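Local coordinates for protein OBCA, Oxalate Biosynthetic Component A (Burkholderia glumae, PDB 4NNB) that is a TIM-barrel protein that binds a magnesium ion together with an oxaloacetate ion, at residues A[210-215]-A[223-228]; A[8-13]-A[493-498]; A[470-475]-A[500-505]. All coordinates share one frame; numbering follows the deposited sequence.

Contact 1 of 3, residues A[210-215]-A[223-228]. With MG (magnesium ion), chain B; OAA (oxaloacetate ion), chain C.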
loop_
_atom_site.group_PDB
_atom_site.type_symbol
_atom_site.label_atom_id
_atom_site.label_comp_id
_atom_site.label_asym_id
_atom_site.label_seq_id
_atom_site.Cartn_x
_atom_site.Cartn_y
_atom_site.Cartn_z
ATOM N N GLU A 210 -5.042 12.480 9.831
ATOM C CA GLU A 210 -6.297 12.760 9.129
ATOM C C GLU A 210 -6.832 11.510 8.436
ATOM O O GLU A 210 -8.027 11.217 8.515
ATOM C CB GLU A 210 -6.121 13.914 8.133
ATOM C CG GLU A 210 -7.371 14.231 7.313
ATOM C CD GLU A 210 -8.521 14.729 8.178
ATOM O OE1 GLU A 210 -8.250 15.273 9.271
ATOM O OE2 GLU A 210 -9.695 14.581 7.761
ATOM N N GLU A 211 -5.944 10.741 7.806
ATOM C CA GLU A 211 -6.363 9.512 7.121
ATOM C C GLU A 211 -6.823 8.441 8.102
ATOM O O GLU A 211 -7.801 7.728 7.843
ATOM C CB GLU A 211 -5.247 8.979 6.199
ATOM C CG GLU A 211 -5.624 7.716 5.447
ATOM C CD GLU A 211 -6.774 7.940 4.453
ATOM O OE1 GLU A 211 -6.765 8.966 3.740
ATOM O OE2 GLU A 211 -7.679 7.088 4.387
ATOM N N THR A 212 -6.130 8.338 9.237
ATOM C CA THR A 212 -6.529 7.410 10.295
ATOM C C THR A 212 -7.964 7.691 10.753
ATOM O O THR A 212 -8.797 6.785 10.849
ATOM C CB THR A 212 -5.570 7.517 11.521
ATOM O OG1 THR A 212 -4.255 7.101 11.123
ATOM C CG2 THR A 212 -6.042 6.641 12.664
ATOM N N ILE A 213 -8.241 8.949 11.055
ATOM C CA ILE A 213 -9.577 9.344 11.492
ATOM C C ILE A 213 -10.637 9.123 10.410
ATOM O O ILE A 213 -11.699 8.556 10.687
ATOM C CB ILE A 213 -9.569 10.791 11.978
ATOM C CG1 ILE A 213 -8.839 10.850 13.318
ATOM C CG2 ILE A 213 -11.006 11.309 12.152
ATOM C CD1 ILE A 213 -8.169 12.141 13.552
ATOM N N ARG A 214 -10.348 9.541 9.181
ATOM C CA ARG A 214 -11.273 9.271 8.081
ATOM C C ARG A 214 -11.511 7.783 7.872
ATOM O O ARG A 214 -12.642 7.367 7.638
ATOM C CB ARG A 214 -10.786 9.906 6.777
ATOM C CG ARG A 214 -10.715 11.418 6.832
ATOM C CD ARG A 214 -11.114 11.995 5.502
ATOM N NE ARG A 214 -12.403 11.466 5.065
ATOM C CZ ARG A 214 -12.887 11.606 3.838
ATOM N NH1 ARG A 214 -14.060 11.082 3.523
ATOM N NH2 ARG A 214 -12.191 12.265 2.922
ATOM N N SER A 215 -10.452 6.980 7.946
ATOM C CA SER A 215 -10.600 5.533 7.786
ATOM C C SER A 215 -11.487 4.912 8.862
ATOM O O SER A 215 -12.334 4.051 8.572
ATOM C CB SER A 215 -9.227 4.844 7.761
ATOM O OG SER A 215 -8.586 5.095 6.523
ATOM N N VAL A 223 -6.383 0.565 13.014
ATOM C CA VAL A 223 -5.543 1.204 12.012
ATOM C C VAL A 223 -4.078 0.800 12.196
ATOM O O VAL A 223 -3.475 1.079 13.239
ATOM C CB VAL A 223 -5.664 2.738 12.055
ATOM C CG1 VAL A 223 -4.881 3.362 10.891
ATOM C CG2 VAL A 223 -7.149 3.159 12.002
ATOM N N HIS A 224 -3.526 0.140 11.183
ATOM C CA HIS A 224 -2.124 -0.305 11.193
ATOM C C HIS A 224 -1.251 0.805 10.588
ATOM O O HIS A 224 -1.457 1.213 9.449
ATOM C CB HIS A 224 -2.008 -1.620 10.403
ATOM C CG HIS A 224 -0.602 -2.078 10.136
ATOM N ND1 HIS A 224 0.222 -2.597 11.122
ATOM C CD2 HIS A 224 0.109 -2.148 8.985
ATOM C CE1 HIS A 224 1.381 -2.939 10.588
ATOM N NE2 HIS A 224 1.341 -2.673 9.288
ATOM N N LEU A 225 -0.289 1.292 11.363
ATOM C CA LEU A 225 0.501 2.464 11.000
ATOM C C LEU A 225 1.963 2.151 10.697
ATOM O O LEU A 225 2.581 1.320 11.372
ATOM C CB LEU A 225 0.460 3.480 12.154
ATOM C CG LEU A 225 -0.908 4.114 12.430
ATOM C CD1 LEU A 225 -0.846 5.081 13.615
ATOM C CD2 LEU A 225 -1.399 4.840 11.172
ATOM N N HIS A 226 2.500 2.834 9.685
ATOM C CA HIS A 226 3.942 2.989 9.509
ATOM C C HIS A 226 4.267 4.480 9.517
ATOM O O HIS A 226 3.397 5.325 9.264
ATOM C CB HIS A 226 4.410 2.473 8.144
ATOM C CG HIS A 226 4.388 0.984 7.984
ATOM N ND1 HIS A 226 5.517 0.263 7.661
ATOM C CD2 HIS A 226 3.366 0.093 8.027
ATOM C CE1 HIS A 226 5.198 -1.015 7.532
ATOM N NE2 HIS A 226 3.899 -1.144 7.750
ATOM N N THR A 227 5.531 4.797 9.767
ATOM C CA THR A 227 6.067 6.127 9.523
ATOM C C THR A 227 7.149 6.040 8.451
ATOM O O THR A 227 7.626 4.949 8.124
ATOM C CB THR A 227 6.639 6.756 10.805
ATOM O OG1 THR A 227 7.492 5.804 11.463
ATOM C CG2 THR A 227 5.505 7.163 11.748
ATOM N N ARG A 228 7.524 7.195 7.903
ATOM C CA ARG A 228 8.529 7.276 6.847
ATOM C C ARG A 228 9.545 8.357 7.186
ATOM O O ARG A 228 9.199 9.380 7.766
ATOM C CB ARG A 228 7.889 7.643 5.500
ATOM C CG ARG A 228 6.795 6.694 5.000
ATOM C CD ARG A 228 7.311 5.298 4.711
ATOM N NE ARG A 228 6.268 4.511 4.057
ATOM C CZ ARG A 228 6.046 4.523 2.744
ATOM N NH1 ARG A 228 6.819 5.255 1.940
ATOM N NH2 ARG A 228 5.068 3.790 2.230
HETATM MG MG MG B . 2.919 -2.996 7.843
HETATM O O1 OAA C . 4.996 -5.608 10.674
HETATM O O2 OAA C . 3.985 -3.923 9.539
HETATM O O4 OAA C . 5.801 -4.988 4.741
HETATM O O5 OAA C . 7.360 -5.496 6.354
HETATM O O3 OAA C . 4.398 -3.714 6.867
HETATM C C1 OAA C . 4.706 -5.011 9.545
HETATM C C2 OAA C . 5.224 -5.615 8.259
HETATM C C3 OAA C . 5.211 -4.712 7.046
HETATM C C4 OAA C . 6.181 -5.073 5.992
HETATM O O HOH W 1 2.036 -5.028 7.397
#
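T212, on helix 205-217, faces V223 and L225 of strand 222-229, so the contact is the helix-to-strand half of a beta-alpha-beta unit in a TIM barrel. T212 and V223 both point their CB atoms into the interface, and their side chains cross obliquely. The two methyls meet at 3.7 Å, T212 CG2 against V223 CG2. A chi1 of -64° sets OG1 of T212 beside its backbone N, and the methyl falls opposite that N, turned to V223, while the hydroxyl faces L225. That second pair meets at about a right angle, with L225 CD2 3.6 Å from T212 OG1. L225 only packs on the hydroxyl, whose hydrogen bond goes to I208 O, one turn earlier, so a buried polar atom is satisfied by its own helix.

On the strand, H224, which does not touch the helix, reaches the magnesium ion together with H226, two residues further on. Each imidazole offers its NE2, at 2.2 Å from magnesium for H224 and 2.1 Å for H226. The ND1 of H226 bonds to N251 OD1, which probably fixes the rotation of that ring. Oxaloacetate meets both rings at their edges, its O2 lying in the plane of H224, 2.9 Å from NE2.

Contact 2 of 3, residues A[8-13]-A[493-498]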
loop_
_atom_site.group_PDB
_atom_site.type_symbol
_atom_site.label_atom_id
_atom_site.label_comp_id
_atom_site.label_asym_id
_atom_site.label_seq_id
_atom_site.Cartn_x
_atom_site.Cartn_y
_atom_site.Cartn_z
ATOM N N ILE A 8 -12.682 -4.387 10.313
ATOM C CA ILE A 8 -11.857 -3.944 9.203
ATOM C C ILE A 8 -10.627 -3.282 9.777
ATOM O O ILE A 8 -10.727 -2.419 10.649
ATOM C CB ILE A 8 -12.604 -2.952 8.280
ATOM C CG1 ILE A 8 -13.814 -3.648 7.637
ATOM C CG2 ILE A 8 -11.658 -2.381 7.198
ATOM C CD1 ILE A 8 -14.795 -2.701 6.922
ATOM N N THR A 9 -9.462 -3.721 9.305
ATOM C CA THR A 9 -8.224 -3.001 9.573
ATOM C C THR A 9 -7.880 -2.075 8.404
ATOM O O THR A 9 -7.818 -2.508 7.259
ATOM C CB THR A 9 -7.039 -3.971 9.840
ATOM O OG1 THR A 9 -7.268 -4.672 11.075
ATOM C CG2 THR A 9 -5.718 -3.180 9.963
ATOM N N ALA A 10 -7.663 -0.795 8.692
ATOM C CA ALA A 10 -7.152 0.126 7.678
ATOM C C ALA A 10 -5.622 0.172 7.751
ATOM O O ALA A 10 -5.058 0.279 8.832
ATOM C CB ALA A 10 -7.712 1.506 7.904
ATOM N N ALA A 11 -4.947 0.100 6.610
ATOM C CA ALA A 11 -3.478 0.197 6.612
ATOM C C ALA A 11 -3.031 1.308 5.658
ATOM O O ALA A 11 -2.788 1.054 4.487
ATOM C CB ALA A 11 -2.849 -1.138 6.221
ATOM N N PRO A 12 -2.941 2.551 6.164
ATOM C CA PRO A 12 -2.861 3.718 5.269
ATOM C C PRO A 12 -1.494 4.061 4.692
ATOM O O PRO A 12 -1.458 4.882 3.767
ATOM C CB PRO A 12 -3.322 4.883 6.156
ATOM C CG PRO A 12 -4.035 4.237 7.327
ATOM C CD PRO A 12 -3.301 2.936 7.537
ATOM N N ILE A 13 -0.406 3.489 5.205
ATOM C CA ILE A 13 0.917 3.981 4.813
ATOM C C ILE A 13 1.836 2.909 4.268
ATOM O O ILE A 13 2.326 3.018 3.143
ATOM C CB ILE A 13 1.647 4.685 5.970
ATOM C CG1 ILE A 13 0.768 5.770 6.583
ATOM C CG2 ILE A 13 2.987 5.275 5.481
ATOM C CD1 ILE A 13 0.080 5.354 7.879
ATOM N N ARG A 493 -9.048 7.161 -3.752
ATOM C CA ARG A 493 -8.914 8.518 -3.232
ATOM C C ARG A 493 -8.273 8.518 -1.840
ATOM O O ARG A 493 -7.902 9.567 -1.308
ATOM C CB ARG A 493 -10.281 9.197 -3.169
ATOM C CG ARG A 493 -10.945 9.387 -4.526
ATOM C CD ARG A 493 -11.395 10.815 -4.685
ATOM N NE ARG A 493 -10.252 11.699 -4.910
ATOM C CZ ARG A 493 -10.205 12.965 -4.513
ATOM N NH1 ARG A 493 -11.231 13.487 -3.859
ATOM N NH2 ARG A 493 -9.134 13.707 -4.767
ATOM N N GLY A 494 -8.159 7.337 -1.246
ATOM C CA GLY A 494 -7.609 7.209 0.086
ATOM C C GLY A 494 -7.894 5.827 0.638
ATOM O O GLY A 494 -8.699 5.077 0.072
ATOM N N THR A 495 -7.211 5.472 1.722
ATOM C CA THR A 495 -7.528 4.236 2.423
ATOM C C THR A 495 -8.986 4.254 2.880
ATOM O O THR A 495 -9.674 3.241 2.801
ATOM C CB THR A 495 -6.566 3.999 3.620
ATOM O OG1 THR A 495 -5.246 3.724 3.108
ATOM C CG2 THR A 495 -7.029 2.829 4.453
ATOM N N TRP A 496 -9.470 5.408 3.329
ATOM C CA TRP A 496 -10.869 5.500 3.759
ATOM C C TRP A 496 -11.836 5.034 2.655
ATOM O O TRP A 496 -12.875 4.436 2.940
ATOM C CB TRP A 496 -11.210 6.927 4.198
ATOM C CG TRP A 496 -11.158 7.908 3.070
ATOM C CD1 TRP A 496 -10.104 8.709 2.724
ATOM C CD2 TRP A 496 -12.206 8.188 2.128
ATOM N NE1 TRP A 496 -10.434 9.465 1.620
ATOM C CE2 TRP A 496 -11.717 9.166 1.239
ATOM C CE3 TRP A 496 -13.506 7.702 1.951
ATOM C CZ2 TRP A 496 -12.485 9.662 0.181
ATOM C CZ3 TRP A 496 -14.268 8.198 0.898
ATOM C CH2 TRP A 496 -13.757 9.167 0.032
ATOM N N GLU A 497 -11.490 5.290 1.397
ATOM C CA GLU A 497 -12.379 4.884 0.310
ATOM C C GLU A 497 -12.400 3.364 0.175
ATOM O O GLU A 497 -13.465 2.762 -0.004
ATOM C CB GLU A 497 -12.009 5.557 -1.018
ATOM C CG GLU A 497 -12.985 5.186 -2.136
ATOM C CD GLU A 497 -12.753 5.966 -3.402
ATOM O OE1 GLU A 497 -13.733 6.506 -3.942
ATOM O OE2 GLU A 497 -11.591 6.031 -3.870
ATOM N N GLN A 498 -11.227 2.746 0.292
ATOM C CA GLN A 498 -11.126 1.289 0.267
ATOM C C GLN A 498 -11.868 0.659 1.433
ATOM O O GLN A 498 -12.509 -0.381 1.272
ATOM C CB GLN A 498 -9.651 0.860 0.231
ATOM C CG GLN A 498 -8.933 1.411 -1.014
ATOM C CD GLN A 498 -7.417 1.320 -0.931
ATOM O OE1 GLN A 498 -6.826 1.481 0.144
ATOM N NE2 GLN A 498 -6.780 1.054 -2.066
HETATM O O HOH W 2 -3.952 5.971 3.175
#
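A10 is the first residue of segment 8-13 to meet T495: its CB, pointing at the helix, comes within 3.8 Å of T495 CG2. A11 turns its methyl to the other side, toward E475 and the metal site, so what it offers T495 is mainly its backbone. At P12 the approach is closest, with CA only 3.2 Å from T495 OG1 and the ring carbon CB alongside.

T495 meets all three through its two branches. Its chi1 of -68° puts OG1 next to the backbone N and against P12, and sends the methyl over A10. That hydroxyl accepts from L474 N, and it is also 2.6 Å from a water that donates to P12 O, at 2.8 Å. The water therefore bridges the loop after the strand to the first turn of the helix, just beyond the N-cap residue G494. One residue before, R493 N donates almost straight (173°) to E497 OE2, tying the residue ahead of the N-cap to the first turn.

In the barrel, strand 5-10 runs parallel between strands 222-229 and 469-472. Helix 495-507 covers its outer side, and helix 205-217 packs beside it, with E211 and S215 touching T495.

Contact 3 of 3, residues A[470-475]-A[500-505]. With MG (magnesium ion), chain B; OAA (oxaloacetate ion), chain C.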
loop_
_atom_site.group_PDB
_atom_site.type_symbol
_atom_site.label_atom_id
_atom_site.label_comp_id
_atom_site.label_asym_id
_atom_site.label_seq_id
_atom_site.Cartn_x
_atom_site.Cartn_y
_atom_site.Cartn_z
ATOM N N ILE A 470 -10.818 -8.321 7.876
ATOM C CA ILE A 470 -10.238 -8.054 6.570
ATOM C C ILE A 470 -9.492 -6.726 6.650
ATOM O O ILE A 470 -9.981 -5.768 7.254
ATOM C CB ILE A 470 -11.332 -7.954 5.474
ATOM C CG1 ILE A 470 -11.966 -9.317 5.219
ATOM C CG2 ILE A 470 -10.755 -7.423 4.144
ATOM C CD1 ILE A 470 -13.199 -9.230 4.312
ATOM N N ARG A 471 -8.310 -6.675 6.040
ATOM C CA ARG A 471 -7.501 -5.466 6.027
ATOM C C ARG A 471 -7.424 -4.914 4.611
ATOM O O ARG A 471 -7.285 -5.674 3.638
ATOM C CB ARG A 471 -6.080 -5.764 6.567
ATOM C CG ARG A 471 -4.990 -4.799 6.091
ATOM C CD ARG A 471 -3.670 -4.956 6.896
ATOM N NE ARG A 471 -2.512 -4.704 6.048
ATOM C CZ ARG A 471 -1.240 -4.799 6.440
ATOM N NH1 ARG A 471 -0.931 -5.130 7.693
ATOM N NH2 ARG A 471 -0.279 -4.572 5.561
ATOM N N VAL A 472 -7.531 -3.592 4.493
ATOM C CA VAL A 472 -7.309 -2.914 3.211
ATOM C C VAL A 472 -6.547 -1.629 3.506
ATOM O O VAL A 472 -6.446 -1.221 4.662
ATOM C CB VAL A 472 -8.638 -2.546 2.514
ATOM C CG1 VAL A 472 -9.339 -3.796 2.007
ATOM C CG2 VAL A 472 -9.537 -1.767 3.474
ATOM N N GLY A 473 -6.008 -1.000 2.468
ATOM C CA GLY A 473 -5.376 0.299 2.623
ATOM C C GLY A 473 -4.275 0.494 1.600
ATOM O O GLY A 473 -3.854 -0.477 0.969
ATOM N N LEU A 474 -3.783 1.727 1.454
ATOM C CA LEU A 474 -2.714 2.016 0.484
ATOM C C LEU A 474 -1.440 1.174 0.687
ATOM O O LEU A 474 -0.707 0.899 -0.273
ATOM C CB LEU A 474 -2.386 3.512 0.471
ATOM C CG LEU A 474 -3.524 4.452 0.047
ATOM C CD1 LEU A 474 -2.987 5.869 -0.251
ATOM C CD2 LEU A 474 -4.260 3.885 -1.164
ATOM N N GLU A 475 -1.183 0.754 1.923
ATOM C CA GLU A 475 -0.099 -0.202 2.187
ATOM C C GLU A 475 -0.163 -1.441 1.295
ATOM O O GLU A 475 0.866 -1.911 0.796
ATOM C CB GLU A 475 -0.116 -0.629 3.664
ATOM C CG GLU A 475 0.869 -1.761 3.992
ATOM C CD GLU A 475 1.157 -1.859 5.484
ATOM O OE1 GLU A 475 2.000 -2.693 5.887
ATOM O OE2 GLU A 475 0.519 -1.114 6.256
ATOM N N SER A 500 -14.574 2.022 2.948
ATOM C CA SER A 500 -16.012 2.186 2.674
ATOM C C SER A 500 -16.511 1.102 1.746
ATOM O O SER A 500 -17.570 0.527 1.974
ATOM C CB SER A 500 -16.316 3.553 2.042
ATOM O OG SER A 500 -15.913 4.607 2.888
ATOM N N LEU A 501 -15.731 0.832 0.704
ATOM C CA LEU A 501 -16.091 -0.148 -0.307
ATOM C C LEU A 501 -16.083 -1.579 0.211
ATOM O O LEU A 501 -16.987 -2.353 -0.100
ATOM C CB LEU A 501 -15.182 -0.017 -1.530
ATOM C CG LEU A 501 -15.458 1.213 -2.395
ATOM C CD1 LEU A 501 -14.321 1.439 -3.382
ATOM C CD2 LEU A 501 -16.788 1.049 -3.134
ATOM N N VAL A 502 -15.082 -1.951 0.998
ATOM C CA VAL A 502 -15.100 -3.299 1.548
ATOM C C VAL A 502 -16.234 -3.462 2.569
ATOM O O VAL A 502 -16.864 -4.512 2.631
ATOM C CB VAL A 502 -13.740 -3.732 2.145
ATOM C CG1 VAL A 502 -13.524 -3.092 3.500
ATOM C CG2 VAL A 502 -13.709 -5.250 2.283
ATOM N N ARG A 503 -16.494 -2.417 3.354
ATOM C CA ARG A 503 -17.605 -2.410 4.301
ATOM C C ARG A 503 -18.912 -2.645 3.557
ATOM O O ARG A 503 -19.752 -3.445 3.976
ATOM C CB ARG A 503 -17.658 -1.067 5.017
ATOM C CG ARG A 503 -18.801 -0.918 6.028
ATOM C CD ARG A 503 -18.768 0.477 6.632
ATOM N NE ARG A 503 -19.873 0.750 7.547
ATOM C CZ ARG A 503 -21.043 1.254 7.168
ATOM N NH1 ARG A 503 -21.269 1.522 5.885
ATOM N NH2 ARG A 503 -21.990 1.486 8.068
ATOM N N GLU A 504 -19.059 -1.951 2.436
ATOM C CA GLU A 504 -20.241 -2.064 1.590
ATOM C C GLU A 504 -20.434 -3.497 1.086
ATOM O O GLU A 504 -21.517 -4.073 1.226
ATOM C CB GLU A 504 -20.114 -1.070 0.429
ATOM C CG GLU A 504 -21.228 -1.088 -0.602
ATOM C CD GLU A 504 -21.015 -0.018 -1.666
ATOM O OE1 GLU A 504 -21.720 1.014 -1.613
ATOM O OE2 GLU A 504 -20.138 -0.204 -2.544
ATOM N N GLU A 505 -19.384 -4.074 0.512
ATOM C CA GLU A 505 -19.443 -5.448 0.019
ATOM C C GLU A 505 -19.757 -6.454 1.136
ATOM O O GLU A 505 -20.498 -7.421 0.920
ATOM C CB GLU A 505 -18.145 -5.821 -0.712
ATOM C CG GLU A 505 -18.135 -7.248 -1.246
ATOM C CD GLU A 505 -16.997 -7.529 -2.214
ATOM O OE1 GLU A 505 -16.022 -6.745 -2.260
ATOM O OE2 GLU A 505 -17.087 -8.543 -2.941
HETATM MG MG MG B . 2.919 -2.996 7.843
HETATM O O1 OAA C . 4.996 -5.608 10.674
HETATM O O2 OAA C . 3.985 -3.923 9.539
HETATM O O4 OAA C . 5.801 -4.988 4.741
HETATM O O5 OAA C . 7.360 -5.496 6.354
HETATM O O3 OAA C . 4.398 -3.714 6.867
HETATM C C1 OAA C . 4.706 -5.011 9.545
HETATM C C2 OAA C . 5.224 -5.615 8.259
HETATM C C3 OAA C . 5.211 -4.712 7.046
HETATM C C4 OAA C . 6.181 -5.073 5.992
HETATM O O HOH W 1 2.036 -5.028 7.397
#
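Strand 469-472 presses I470 and V472 onto V502, while between them R471 sends its flat guanidinium the other way, toward the magnesium ion. At the edge of that group, in its plane, lies a water that accepts from R471 NH1 at 3.0 Å and is itself a magnesium ligand at 2.3 Å. R471 NH2 makes a 3.0 Å salt bridge to E475 OE1, and NE pairs with D476, so several bonds hold the guanidinium in position. The carboxylate of E475 binds through one oxygen: OE1 stands 2.2 Å from magnesium, whereas OE2 is 3.4 Å away. E475 reaches the metal by an extended chain, a chi1 of 173° swinging its CG opposite its own N. OE1 thus serves metal and arginine together. H224, H226, oxaloacetate O2 and O3 and the water complete six-fold coordination.

This is a beta-alpha unit of the TIM barrel. Strand 469-472 is the eighth in the ring, the loop just after its C-terminal end carries the metal ligand E475, and helix 495-507 then packs back on the outside. There V502 is directed at the strand, with one methyl for each neighbour. Its CG2 lies 4.1 Å from I470 CG2, and its CG1 lies 4.2 Å from V472 CG2. The chi1 of 77° tucks CG1 between the backbone N and the carbonyl carbon, with CG2 across from the N. I8 of strand 5-10 also touches V502, and L458 of helix 458-465 covers I470 and V472.

All three contacts lie round the seam where the TIM barrel closes. Strand 5-10, used by contact 2, runs between strand 222-229 of contact 1 and strand 469-472 of contact 3. Centres of contacts 2 and 3 are about 6 Å apart, those of 1 and 2 about 8 Å, and those of 1 and 3 about 14 Å. Contacts 2 and 3 share helix 495-507. Along the chain, contact 1 is nested inside the loop closed by contact 2, contact 3 follows contact 1, and contacts 2 and 3 interlock. Strand 5-10 thus closes the barrel between its second and eighth strands, and ligands carried on or just after those two neighbours meet at one magnesium ion beside oxaloacetate.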